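Local structure of peptide chain release factor subunit 1 (Methanosarcina mazei, 3IR9) at residues 30-35 with 135-140; 53-58 with 119-124; 70-75 with 148-153. The protein probably directs the ending of protein synthesis in response to the three stop codons, this chain being its C-terminal domain (eRF1 domain 3). All coordinates share one frame; numbering follows the deposited sequence.

Interaction 1: 30-35 with 135-140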
ATOM      1  N   LYS A  30     -10.630  -1.286  15.942  1.00 57.49           N
ATOM      2  CA  LYS A  30     -10.543  -2.294  16.991  1.00 54.11           C
ATOM      3  C   LYS A  30     -11.784  -2.265  17.867  1.00 37.17           C
ATOM      4  O   LYS A  30     -12.559  -3.219  17.883  1.00 89.25           O
ATOM      5  CB  LYS A  30      -9.306  -2.070  17.862  1.00 66.83           C
ATOM      6  CG  LYS A  30      -8.009  -2.562  17.245  1.00 86.11           C
ATOM      7  CD  LYS A  30      -6.869  -2.480  18.255  1.00181.83           C
ATOM      8  CE  LYS A  30      -5.580  -3.077  17.705  1.00 75.93           C
ATOM      9  NZ  LYS A  30      -4.550  -3.226  18.773  1.00118.83           N
ATOM     10  N   ASN A  31     -11.960  -1.168  18.599  1.00 64.41           N
ATOM     11  CA  ASN A  31     -13.106  -1.002  19.490  1.00 72.52           C
ATOM     12  C   ASN A  31     -14.427  -1.373  18.833  1.00 97.81           C
ATOM     13  O   ASN A  31     -15.340  -1.860  19.495  1.00 58.48           O
ATOM     14  CB  ASN A  31     -13.184   0.434  20.012  1.00 81.63           C
ATOM     15  CG  ASN A  31     -12.040   0.778  20.939  1.00117.60           C
ATOM     16  OD1 ASN A  31     -11.883   1.929  21.354  1.00 64.68           O
ATOM     17  ND2 ASN A  31     -11.227  -0.220  21.269  1.00 63.04           N
ATOM     18  N   ALA A  32     -14.522  -1.145  17.526  1.00 82.67           N
ATOM     19  CA  ALA A  32     -15.744  -1.443  16.788  1.00 63.90           C
ATOM     20  C   ALA A  32     -15.981  -2.949  16.633  1.00122.06           C
ATOM     21  O   ALA A  32     -17.093  -3.432  16.867  1.00 65.76           O
ATOM     22  CB  ALA A  32     -15.729  -0.755  15.435  1.00 64.41           C
ATOM     23  N   VAL A  33     -14.946  -3.686  16.233  1.00 51.70           N
ATOM     24  CA  VAL A  33     -15.052  -5.135  16.148  1.00 45.16           C
ATOM     25  C   VAL A  33     -15.375  -5.675  17.535  1.00 49.83           C
ATOM     26  O   VAL A  33     -16.249  -6.525  17.704  1.00 92.28           O
ATOM     27  CB  VAL A  33     -13.756  -5.790  15.618  1.00 51.44           C
ATOM     28  CG1 VAL A  33     -13.952  -7.290  15.480  1.00 45.49           C
ATOM     29  CG2 VAL A  33     -13.346  -5.184  14.278  1.00 42.42           C
ATOM     30  N   ARG A  34     -14.668  -5.150  18.529  1.00 57.42           N
ATOM     31  CA  ARG A  34     -14.841  -5.566  19.915  1.00146.53           C
ATOM     32  C   ARG A  34     -16.268  -5.297  20.407  1.00145.00           C
ATOM     33  O   ARG A  34     -16.877  -6.143  21.068  1.00 71.46           O
ATOM     34  CB  ARG A  34     -13.791  -4.881  20.806  1.00119.55           C
ATOM     35  CG  ARG A  34     -12.351  -5.309  20.484  1.00131.77           C
ATOM     36  CD  ARG A  34     -11.391  -4.130  20.364  1.00 87.48           C
ATOM     37  NE  ARG A  34     -10.499  -3.972  21.509  1.00137.42           N
ATOM     38  CZ  ARG A  34      -9.299  -4.534  21.602  1.00 57.00           C
ATOM     39  NH1 ARG A  34      -8.850  -5.309  20.622  1.00 60.14           N
ATOM     40  NH2 ARG A  34      -8.549  -4.329  22.675  1.00 97.67           N
ATOM     41  N   ASP A  35     -16.802  -4.128  20.067  1.00109.18           N
ATOM     42  CA  ASP A  35     -18.171  -3.783  20.438  1.00115.90           C
ATOM     43  C   ASP A  35     -19.183  -4.699  19.733  1.00 80.48           C
ATOM     44  O   ASP A  35     -20.240  -5.006  20.283  1.00 62.86           O
ATOM     45  CB  ASP A  35     -18.455  -2.295  20.177  1.00 48.41           C
ATOM     46  CG  ASP A  35     -17.723  -1.369  21.160  1.00 69.28           C
ATOM     47  OD1 ASP A  35     -17.015  -1.872  22.061  1.00 94.71           O
ATOM     48  OD2 ASP A  35     -17.856  -0.133  21.030  1.00105.85           O
ATOM     49  N   LYS A 135     -23.893   3.836  10.766  1.00 61.10           N
ATOM     50  CA  LYS A 135     -22.484   4.220  10.779  1.00 65.13           C
ATOM     51  C   LYS A 135     -21.636   3.181  10.027  1.00 69.59           C
ATOM     52  O   LYS A 135     -21.775   1.975  10.246  1.00 67.64           O
ATOM     53  CB  LYS A 135     -21.985   4.407  12.221  1.00 70.38           C
ATOM     54  CG  LYS A 135     -22.517   5.667  12.919  1.00183.55           C
ATOM     55  CD  LYS A 135     -21.990   5.806  14.353  1.00127.84           C
ATOM     56  CE  LYS A 135     -23.034   5.408  15.388  1.00 66.17           C
ATOM     57  NZ  LYS A 135     -24.107   6.437  15.530  1.00 76.50           N
ATOM     58  N   VAL A 136     -20.765   3.654   9.138  1.00127.56           N
ATOM     59  CA  VAL A 136     -19.958   2.763   8.302  1.00 86.58           C
ATOM     60  C   VAL A 136     -18.498   2.675   8.768  1.00 62.86           C
ATOM     61  O   VAL A 136     -17.758   3.660   8.709  1.00 45.79           O
ATOM     62  CB  VAL A 136     -19.996   3.197   6.819  1.00138.95           C
ATOM     63  CG1 VAL A 136     -19.523   2.061   5.925  1.00 75.02           C
ATOM     64  CG2 VAL A 136     -21.401   3.634   6.426  1.00103.25           C
ATOM     65  N   VAL A 137     -18.102   1.486   9.226  1.00 40.34           N
ATOM     66  CA  VAL A 137     -16.741   1.220   9.702  1.00 56.15           C
ATOM     67  C   VAL A 137     -16.034   0.152   8.863  1.00143.58           C
ATOM     68  O   VAL A 137     -16.626  -0.874   8.525  1.00 64.14           O
ATOM     69  CB  VAL A 137     -16.742   0.732  11.165  1.00 47.32           C
ATOM     70  CG1 VAL A 137     -15.377   0.161  11.530  1.00 67.45           C
ATOM     71  CG2 VAL A 137     -17.134   1.858  12.107  1.00 53.07           C
ATOM     72  N   PHE A 138     -14.764   0.391   8.539  1.00102.79           N
ATOM     73  CA  PHE A 138     -13.970  -0.578   7.788  1.00 71.59           C
ATOM     74  C   PHE A 138     -12.948  -1.259   8.687  1.00 48.43           C
ATOM     75  O   PHE A 138     -12.545  -0.700   9.705  1.00146.72           O
ATOM     76  CB  PHE A 138     -13.282   0.094   6.602  1.00 61.39           C
ATOM     77  CG  PHE A 138     -14.241   0.673   5.599  1.00 84.55           C
ATOM     78  CD1 PHE A 138     -14.762  -0.113   4.581  1.00106.52           C
ATOM     79  CD2 PHE A 138     -14.624   2.002   5.676  1.00 43.33           C
ATOM     80  CE1 PHE A 138     -15.649   0.422   3.651  1.00 45.17           C
ATOM     81  CE2 PHE A 138     -15.510   2.544   4.754  1.00105.34           C
ATOM     82  CZ  PHE A 138     -16.022   1.752   3.741  1.00 64.57           C
ATOM     83  N   VAL A 139     -12.534  -2.466   8.318  1.00 54.23           N
ATOM     84  CA  VAL A 139     -11.639  -3.231   9.171  1.00 45.48           C
ATOM     85  C   VAL A 139     -10.516  -3.898   8.384  1.00 96.90           C
ATOM     86  O   VAL A 139     -10.731  -4.903   7.708  1.00109.92           O
ATOM     87  CB  VAL A 139     -12.403  -4.296   9.983  1.00 70.67           C
ATOM     88  CG1 VAL A 139     -11.436  -5.125  10.779  1.00 62.96           C
ATOM     89  CG2 VAL A 139     -13.414  -3.644  10.909  1.00 45.95           C
ATOM     90  N   SER A 140      -9.315  -3.333   8.482  1.00151.45           N
ATOM     91  CA  SER A 140      -8.153  -3.906   7.821  1.00 95.38           C
ATOM     92  C   SER A 140      -7.962  -5.327   8.310  1.00 44.59           C
ATOM     93  O   SER A 140      -8.326  -5.665   9.435  1.00 62.70           O
ATOM     94  CB  SER A 140      -6.893  -3.095   8.116  1.00 92.33           C
ATOM     95  OG  SER A 140      -6.329  -3.491   9.352  1.00 66.38           O
TER

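Interaction 2: 53-58 with 119-124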
ATOM      1  N   GLN A  53     -27.537 -12.119   5.946  1.00144.36           N
ATOM      2  CA  GLN A  53     -28.148 -11.671   7.201  1.00 52.41           C
ATOM      3  C   GLN A  53     -28.026 -10.165   7.426  1.00 71.25           C
ATOM      4  O   GLN A  53     -28.964  -9.516   7.884  1.00 49.10           O
ATOM      5  CB  GLN A  53     -27.554 -12.420   8.398  1.00 71.01           C
ATOM      6  CG  GLN A  53     -28.393 -12.310   9.676  1.00 44.06           C
ATOM      7  CD  GLN A  53     -27.608 -12.679  10.924  1.00 49.40           C
ATOM      8  OE1 GLN A  53     -26.380 -12.647  10.924  1.00106.65           O
ATOM      9  NE2 GLN A  53     -28.315 -13.022  11.993  1.00 44.11           N
ATOM     10  N   VAL A  54     -26.863  -9.609   7.118  1.00 42.63           N
ATOM     11  CA  VAL A  54     -26.668  -8.181   7.278  1.00 34.60           C
ATOM     12  C   VAL A  54     -27.410  -7.382   6.198  1.00 44.87           C
ATOM     13  O   VAL A  54     -27.891  -6.280   6.462  1.00 48.48           O
ATOM     14  CB  VAL A  54     -25.176  -7.828   7.328  1.00 30.75           C
ATOM     15  CG1 VAL A  54     -24.967  -6.337   7.098  1.00 55.68           C
ATOM     16  CG2 VAL A  54     -24.594  -8.253   8.666  1.00 37.86           C
ATOM     17  N   ARG A  55     -27.537  -7.946   4.998  1.00 75.36           N
ATOM     18  CA  ARG A  55     -28.236  -7.249   3.911  1.00 30.43           C
ATOM     19  C   ARG A  55     -29.676  -6.916   4.278  1.00 49.59           C
ATOM     20  O   ARG A  55     -30.117  -5.781   4.109  1.00 68.28           O
ATOM     21  CB  ARG A  55     -28.211  -8.042   2.592  1.00 38.72           C
ATOM     22  CG  ARG A  55     -28.904  -7.299   1.449  1.00 42.49           C
ATOM     23  CD  ARG A  55     -28.803  -8.008   0.105  1.00 63.33           C
ATOM     24  NE  ARG A  55     -27.487  -7.876  -0.516  1.00 54.40           N
ATOM     25  CZ  ARG A  55     -26.571  -8.841  -0.529  1.00110.53           C
ATOM     26  NH1 ARG A  55     -25.401  -8.648  -1.120  1.00 52.94           N
ATOM     27  NH2 ARG A  55     -26.825 -10.005   0.050  1.00 47.25           N
ATOM     28  N   ALA A  56     -30.396  -7.913   4.786  1.00 48.93           N
ATOM     29  CA  ALA A  56     -31.816  -7.774   5.106  1.00 65.80           C
ATOM     30  C   ALA A  56     -32.099  -6.748   6.205  1.00106.91           C
ATOM     31  O   ALA A  56     -33.178  -6.154   6.261  1.00 45.22           O
ATOM     32  CB  ALA A  56     -32.406  -9.132   5.478  1.00 42.86           C
ATOM     33  N   ASN A  57     -31.130  -6.548   7.087  1.00 63.81           N
ATOM     34  CA  ASN A  57     -31.298  -5.588   8.162  1.00 37.48           C
ATOM     35  C   ASN A  57     -31.130  -4.169   7.643  1.00 57.47           C
ATOM     36  O   ASN A  57     -31.859  -3.262   8.046  1.00 42.94           O
ATOM     37  CB  ASN A  57     -30.331  -5.888   9.302  1.00 52.27           C
ATOM     38  CG  ASN A  57     -30.765  -7.087  10.127  1.00 47.16           C
ATOM     39  OD1 ASN A  57     -30.151  -8.153  10.070  1.00 51.26           O
ATOM     40  ND2 ASN A  57     -31.844  -6.922  10.883  1.00 41.60           N
ATOM     41  N   LEU A  58     -30.187  -3.992   6.724  1.00 52.55           N
ATOM     42  CA  LEU A  58     -29.964  -2.691   6.098  1.00 36.35           C
ATOM     43  C   LEU A  58     -31.190  -2.236   5.323  1.00 33.69           C
ATOM     44  O   LEU A  58     -31.482  -1.039   5.241  1.00 53.57           O
ATOM     45  CB  LEU A  58     -28.761  -2.756   5.160  1.00 47.29           C
ATOM     46  CG  LEU A  58     -27.401  -2.760   5.852  1.00 43.99           C
ATOM     47  CD1 LEU A  58     -26.323  -3.276   4.916  1.00 48.77           C
ATOM     48  CD2 LEU A  58     -27.062  -1.370   6.358  1.00 39.48           C
ATOM     49  N   THR A 119     -22.050  -4.256  -9.052  1.00 68.27           N
ATOM     50  CA  THR A 119     -21.608  -3.353  -8.000  1.00 35.47           C
ATOM     51  C   THR A 119     -20.845  -4.183  -6.975  1.00 54.09           C
ATOM     52  O   THR A 119     -21.315  -5.239  -6.555  1.00 60.00           O
ATOM     53  CB  THR A 119     -22.810  -2.652  -7.309  1.00 45.82           C
ATOM     54  OG1 THR A 119     -23.612  -1.972  -8.286  1.00 47.07           O
ATOM     55  CG2 THR A 119     -22.334  -1.655  -6.278  1.00 63.37           C
ATOM     56  N   ASP A 120     -19.657  -3.730  -6.592  1.00 52.81           N
ATOM     57  CA  ASP A 120     -18.919  -4.410  -5.537  1.00 57.84           C
ATOM     58  C   ASP A 120     -19.838  -4.473  -4.326  1.00 47.42           C
ATOM     59  O   ASP A 120     -20.674  -3.591  -4.143  1.00 54.46           O
ATOM     60  CB  ASP A 120     -17.643  -3.636  -5.201  1.00 54.93           C
ATOM     61  CG  ASP A 120     -16.728  -4.389  -4.241  1.00121.75           C
ATOM     62  OD1 ASP A 120     -17.063  -5.516  -3.817  1.00 69.92           O
ATOM     63  OD2 ASP A 120     -15.658  -3.843  -3.908  1.00147.68           O
ATOM     64  N   ILE A 121     -19.704  -5.506  -3.504  1.00 50.73           N
ATOM     65  CA  ILE A 121     -20.547  -5.616  -2.312  1.00 87.70           C
ATOM     66  C   ILE A 121     -20.360  -4.440  -1.340  1.00100.80           C
ATOM     67  O   ILE A 121     -21.338  -3.864  -0.862  1.00 55.25           O
ATOM     68  CB  ILE A 121     -20.374  -6.976  -1.595  1.00 59.69           C
ATOM     69  CG1 ILE A 121     -21.191  -8.043  -2.314  1.00 58.55           C
ATOM     70  CG2 ILE A 121     -20.841  -6.898  -0.149  1.00 44.82           C
ATOM     71  CD1 ILE A 121     -22.662  -7.726  -2.366  1.00 34.18           C
ATOM     72  N   VAL A 122     -19.111  -4.075  -1.064  1.00 50.73           N
ATOM     73  CA  VAL A 122     -18.826  -2.951  -0.169  1.00 57.23           C
ATOM     74  C   VAL A 122     -19.527  -1.657  -0.598  1.00 64.18           C
ATOM     75  O   VAL A 122     -19.870  -0.825   0.241  1.00 60.05           O
ATOM     76  CB  VAL A 122     -17.305  -2.723   0.016  1.00 47.33           C
ATOM     77  CG1 VAL A 122     -16.536  -3.207  -1.194  1.00 88.82           C
ATOM     78  CG2 VAL A 122     -17.007  -1.268   0.307  1.00 42.04           C
ATOM     79  N   ASP A 123     -19.753  -1.500  -1.899  1.00 58.34           N
ATOM     80  CA  ASP A 123     -20.538  -0.380  -2.410  1.00 61.58           C
ATOM     81  C   ASP A 123     -21.974  -0.467  -1.902  1.00112.81           C
ATOM     82  O   ASP A 123     -22.418   0.373  -1.119  1.00107.72           O
ATOM     83  CB  ASP A 123     -20.558  -0.383  -3.941  1.00131.00           C
ATOM     84  CG  ASP A 123     -19.434   0.430  -4.554  1.00 81.16           C
ATOM     85  OD1 ASP A 123     -18.364   0.571  -3.920  1.00124.25           O
ATOM     86  OD2 ASP A 123     -19.626   0.921  -5.687  1.00 72.18           O
ATOM     87  N   GLU A 124     -22.687  -1.495  -2.359  1.00105.89           N
ATOM     88  CA  GLU A 124     -24.104  -1.682  -2.051  1.00 94.78           C
ATOM     89  C   GLU A 124     -24.413  -1.485  -0.573  1.00 55.82           C
ATOM     90  O   GLU A 124     -25.417  -0.868  -0.216  1.00 71.26           O
ATOM     91  CB  GLU A 124     -24.566  -3.076  -2.488  1.00 40.23           C
ATOM     92  CG  GLU A 124     -25.971  -3.437  -2.014  1.00 67.89           C
ATOM     93  CD  GLU A 124     -26.212  -4.941  -1.979  1.00104.15           C
ATOM     94  OE1 GLU A 124     -25.289  -5.700  -2.339  1.00 79.82           O
ATOM     95  OE2 GLU A 124     -27.320  -5.369  -1.590  1.00 72.10           O
TER

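Interaction 3: 70-75 with 148-153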
ATOM      1  N   GLU A  70     -11.525  -5.169   5.118  1.00121.80           N
ATOM      2  CA  GLU A  70     -10.768  -4.489   4.077  1.00 93.03           C
ATOM      3  C   GLU A  70     -10.386  -5.499   2.991  1.00 45.57           C
ATOM      4  O   GLU A  70      -9.630  -5.185   2.073  1.00 97.69           O
ATOM      5  CB  GLU A  70      -9.519  -3.850   4.694  1.00126.23           C
ATOM      6  CG  GLU A  70      -8.906  -2.689   3.921  1.00149.99           C
ATOM      7  CD  GLU A  70      -7.785  -2.011   4.701  1.00141.49           C
ATOM      8  OE1 GLU A  70      -8.061  -1.458   5.786  1.00118.99           O
ATOM      9  OE2 GLU A  70      -6.626  -2.033   4.234  1.00 77.11           O
ATOM     10  N   ASP A  71     -10.930  -6.709   3.096  1.00 54.12           N
ATOM     11  CA  ASP A  71     -10.564  -7.793   2.191  1.00 85.32           C
ATOM     12  C   ASP A  71     -11.702  -8.329   1.330  1.00 62.12           C
ATOM     13  O   ASP A  71     -11.504  -9.257   0.543  1.00 56.68           O
ATOM     14  CB  ASP A  71      -9.962  -8.942   2.991  1.00 34.89           C
ATOM     15  CG  ASP A  71      -8.576  -8.629   3.485  1.00 64.70           C
ATOM     16  OD1 ASP A  71      -8.132  -7.476   3.300  1.00 68.25           O
ATOM     17  OD2 ASP A  71      -7.932  -9.539   4.048  1.00 83.53           O
ATOM     18  N   LEU A  72     -12.887  -7.751   1.491  1.00 62.12           N
ATOM     19  CA  LEU A  72     -14.064  -8.186   0.750  1.00 74.75           C
ATOM     20  C   LEU A  72     -13.836  -8.141  -0.749  1.00133.01           C
ATOM     21  O   LEU A  72     -13.823  -7.065  -1.353  1.00 85.27           O
ATOM     22  CB  LEU A  72     -15.258  -7.299   1.076  1.00 84.60           C
ATOM     23  CG  LEU A  72     -15.721  -7.257   2.524  1.00 81.96           C
ATOM     24  CD1 LEU A  72     -16.737  -6.145   2.674  1.00 54.35           C
ATOM     25  CD2 LEU A  72     -16.304  -8.599   2.938  1.00 59.15           C
ATOM     26  N   ARG A  73     -13.673  -9.310  -1.351  1.00 83.92           N
ATOM     27  CA  ARG A  73     -13.496  -9.391  -2.790  1.00113.76           C
ATOM     28  C   ARG A  73     -14.709 -10.059  -3.431  1.00 90.33           C
ATOM     29  O   ARG A  73     -14.695 -11.260  -3.684  1.00103.31           O
ATOM     30  CB  ARG A  73     -12.206 -10.149  -3.119  1.00 93.05           C
ATOM     31  CG  ARG A  73     -10.950  -9.491  -2.554  1.00 56.94           C
ATOM     32  CD  ARG A  73     -10.957  -7.990  -2.846  1.00102.78           C
ATOM     33  NE  ARG A  73      -9.639  -7.359  -2.749  1.00135.41           N
ATOM     34  CZ  ARG A  73      -9.317  -6.394  -1.887  1.00 66.16           C
ATOM     35  NH1 ARG A  73     -10.213  -5.930  -1.025  1.00 76.43           N
ATOM     36  NH2 ARG A  73      -8.094  -5.886  -1.891  1.00 64.11           N
ATOM     37  N   ALA A  74     -15.757  -9.275  -3.684  1.00 54.18           N
ATOM     38  CA  ALA A  74     -17.010  -9.821  -4.214  1.00 93.13           C
ATOM     39  C   ALA A  74     -17.969  -8.751  -4.741  1.00 65.49           C
ATOM     40  O   ALA A  74     -18.144  -7.705  -4.119  1.00 68.43           O
ATOM     41  CB  ALA A  74     -17.702 -10.667  -3.152  1.00 52.86           C
ATOM     42  N   GLU A  75     -18.600  -9.026  -5.881  1.00 75.54           N
ATOM     43  CA  GLU A  75     -19.557  -8.090  -6.465  1.00 61.80           C
ATOM     44  C   GLU A  75     -20.983  -8.622  -6.399  1.00 57.86           C
ATOM     45  O   GLU A  75     -21.212  -9.831  -6.349  1.00 64.00           O
ATOM     46  CB  GLU A  75     -19.221  -7.799  -7.930  1.00 60.95           C
ATOM     47  CG  GLU A  75     -17.763  -7.922  -8.299  1.00 67.43           C
ATOM     48  CD  GLU A  75     -17.549  -7.744  -9.788  1.00 73.38           C
ATOM     49  OE1 GLU A  75     -17.409  -8.761 -10.502  1.00 81.63           O
ATOM     50  OE2 GLU A  75     -17.548  -6.583 -10.249  1.00169.00           O
ATOM     51  N   GLN A 148     -10.376 -12.145  12.158  1.00 89.11           N
ATOM     52  CA  GLN A 148     -11.538 -12.993  12.393  1.00 66.59           C
ATOM     53  C   GLN A 148     -12.766 -12.448  11.674  1.00100.72           C
ATOM     54  O   GLN A 148     -13.565 -13.209  11.134  1.00 74.93           O
ATOM     55  CB  GLN A 148     -11.814 -13.137  13.891  1.00 62.03           C
ATOM     56  CG  GLN A 148     -10.704 -13.860  14.644  1.00144.24           C
ATOM     57  CD  GLN A 148     -11.205 -14.592  15.878  1.00163.19           C
ATOM     58  OE1 GLN A 148     -12.080 -14.102  16.592  1.00176.35           O
ATOM     59  NE2 GLN A 148     -10.648 -15.774  16.132  1.00 98.67           N
ATOM     60  N   LEU A 149     -12.907 -11.126  11.662  1.00 81.07           N
ATOM     61  CA  LEU A 149     -14.016 -10.491  10.961  1.00 91.99           C
ATOM     62  C   LEU A 149     -14.204 -11.111   9.578  1.00 79.76           C
ATOM     63  O   LEU A 149     -15.317 -11.492   9.209  1.00 66.00           O
ATOM     64  CB  LEU A 149     -13.798  -8.982  10.828  1.00 53.94           C
ATOM     65  CG  LEU A 149     -15.009  -8.203  10.302  1.00 58.52           C
ATOM     66  CD1 LEU A 149     -16.112  -8.139  11.357  1.00 37.69           C
ATOM     67  CD2 LEU A 149     -14.617  -6.808   9.852  1.00 44.17           C
HETATM   68  N   MSE A 150     -13.115 -11.214   8.820  1.00 75.68           N
HETATM   69  CA  MSE A 150     -13.170 -11.786   7.477  1.00 70.30           C
HETATM   70  C   MSE A 150     -13.172 -13.316   7.513  1.00 99.87           C
HETATM   71  O   MSE A 150     -13.847 -13.966   6.708  1.00 82.25           O
HETATM   72  CB  MSE A 150     -12.025 -11.255   6.601  1.00 50.47           C
HETATM   73  CG  MSE A 150     -12.008 -11.820   5.175  1.00122.02           C
HETATM   74 SE   MSE A 150     -13.379 -11.101   3.958  0.78120.75          SE
HETATM   75  CE  MSE A 150     -13.329 -12.469   2.561  1.00125.60           C
ATOM     76  N   ASN A 151     -12.421 -13.885   8.451  1.00 98.54           N
ATOM     77  CA  ASN A 151     -12.316 -15.338   8.577  1.00127.31           C
ATOM     78  C   ASN A 151     -13.667 -15.993   8.841  1.00130.52           C
ATOM     79  O   ASN A 151     -14.142 -16.824   8.064  1.00 63.73           O
ATOM     80  CB  ASN A 151     -11.340 -15.713   9.697  1.00 82.36           C
ATOM     81  CG  ASN A 151      -9.955 -15.130   9.486  1.00118.83           C
ATOM     82  OD1 ASN A 151      -9.570 -14.811   8.359  1.00132.08           O
ATOM     83  ND2 ASN A 151      -9.198 -14.989  10.572  1.00 81.34           N
ATOM     84  N   ALA A 152     -14.281 -15.606   9.951  1.00 60.14           N
ATOM     85  CA  ALA A 152     -15.545 -16.191  10.367  1.00 52.57           C
ATOM     86  C   ALA A 152     -16.753 -15.497   9.743  1.00 44.90           C
ATOM     87  O   ALA A 152     -17.483 -16.102   8.958  1.00128.57           O
ATOM     88  CB  ALA A 152     -15.653 -16.185  11.887  1.00 60.67           C
ATOM     89  N   PHE A 153     -16.953 -14.226  10.091  1.00167.88           N
ATOM     90  CA  PHE A 153     -18.207 -13.518   9.802  1.00 88.02           C
ATOM     91  C   PHE A 153     -18.402 -13.059   8.359  1.00 81.50           C
ATOM     92  O   PHE A 153     -19.164 -12.129   8.108  1.00 60.54           O
ATOM     93  CB  PHE A 153     -18.360 -12.303  10.719  1.00 70.59           C
ATOM     94  CG  PHE A 153     -18.304 -12.632  12.179  1.00 71.29           C
ATOM     95  CD1 PHE A 153     -17.302 -12.113  12.977  1.00 71.11           C
ATOM     96  CD2 PHE A 153     -19.253 -13.460  12.752  1.00 62.85           C
ATOM     97  CE1 PHE A 153     -17.249 -12.409  14.317  1.00 92.47           C
ATOM     98  CE2 PHE A 153     -19.206 -13.761  14.095  1.00 55.08           C
ATOM     99  CZ  PHE A 153     -18.202 -13.234  14.880  1.00102.34           C
TER

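Interaction 1: 30-35 with 135-140
A32 and V33 of helix 10-41 pack against V137 and V139 of strand 135-139, a helix-on-sheet contact of an alpha/beta domain in which the long N-terminal helix lies over an outermost strand of a four-stranded mixed sheet. The strand alternation supports this reading: V137 and V139 face the helix, whereas V136 and F138 point to the other side and pack on helix 121-131. The tighter part is the valine pair, whose closest methyls are V33 CG2 and V139 CG2 at 3.7 Å. The A32 end is slightly looser, with its single methyl carbon CB lying 4.0 Å from V137 CG1. All four residues are buried, and both contacts are apolar. The outer flank of the helix is different in kind: N31 and R34 are exposed, R34 still forming a salt bridge with E145. Beside A32 and V137, Y4 of the second subunit packs on both side chains, so the interface adds cover at this end. V33 has CG1 anti to its backbone nitrogen (chi1 -177°), which leaves CG2 as the branch directed at the strand; there it straddles both V139 methyls, the farther being V139 CG1, 4.0 Å from V33 CG2.

Interaction 2: 53-58 with 119-124
The R55 guanidinium and the E124 carboxylate meet edge to edge with their planes 22° apart, and I121 CD1 also lies at the guanidinium's edge; within the two segments the contacts are made at this rim and not over either face. The grip is side-on and bidentate. R55 NE donates to E124 OE2 at 2.7 Å with an N-H...O angle of 164°, and R55 NH1 donates to E124 OE1 at 3.2 Å and is equally straight. Each oxygen is met on its syn side and lies in the guanidinium plane, while the nitrogens stand out of the carboxylate plane by the same 22°. Two bonds to separate oxygens fix the rotation of both groups. The arginine leaves its helix with CG anti to the backbone nitrogen and bends at chi3 (-76°), which turns the NE edge onto the glutamate. I121 presses in closely, its CD1 3.1 Å from R55 NH1. The same NH1 has a second charged partner in E51, so a leucine in place of R55 would probably leave E124 without its two-bond partner and E51 without this salt bridge, and free the E124 carboxylate to turn. The bridge ties helix 51-58 to the first turn of helix 121-131, just after the N-cap residue D120; L58 packs on F125 and L128 of the latter helix, I121 reaches I156 of strand 156-160, and R76 of strand 75-81 touches R55, I121 and E124.

Interaction 3: 70-75 with 148-153
M150, modelled as selenomethionine, meets D71 and L72 from a helical turn whose shortest sound polar bond is backbone A152 N to Q148 O, 2.8 Å. That bond spans the M150 position and holds the turn from which its side chain projects. The contact itself is apolar and rests on one long side chain: M150 SE comes to 4.0 Å from L72 CD2, and the two side chains approach at a slant. Farther back along the same chain, M150 CG lies 4.2 Å from D71 CB, so the aspartate contributes its methylene carbon to the contact. The torsions account for this reach. M150 CG is anti to the backbone nitrogen, and the bend at chi2 (75°) brings the selenium alongside the loop. L72 CB leaves the backbone alongside the helix rather than at it, but the CD2 end comes nearer; the leucine also packs on I156 of strand 156-160. Within the loop, R73 NH1 makes a weak bond to the backbone oxygen E70 O, bent to 132° over 3.2 Å. None of the three touching residues is fully buried, consistent with a surface contact. It joins the C-terminal part of helix 144-151 to the connection between strands 63-69 and 75-81, where the chain leaves the mixed sheet of eRF1 domain 3 for the three-stranded antiparallel extension whose zinc ion is bound by C81, C84, C106 and C109.

Along the chain the segments run 30-35, 53-58, 70-75, 119-124, 135-140 and 148-153: both segments of interaction 2 fall between those of interaction 1, while interaction 3 alternates with each. The centres of interactions 1 and 2 are about 16 Å apart, and each is about 13 Å from that of interaction 3. Helices 10-41 and 144-151 pack on one face of the mixed sheet and helices 51-58 and 121-131 on the other, so interactions 1 and 2 occupy opposite faces. The 70-75 connection links them, with probable hydrogen bonds from E70 N to V139 O and from I121 N to A74 O. Interaction 1 is packing within the core; 2 and 3 lie where strands 75-81 and 113-120 of the zinc-bearing extension join it.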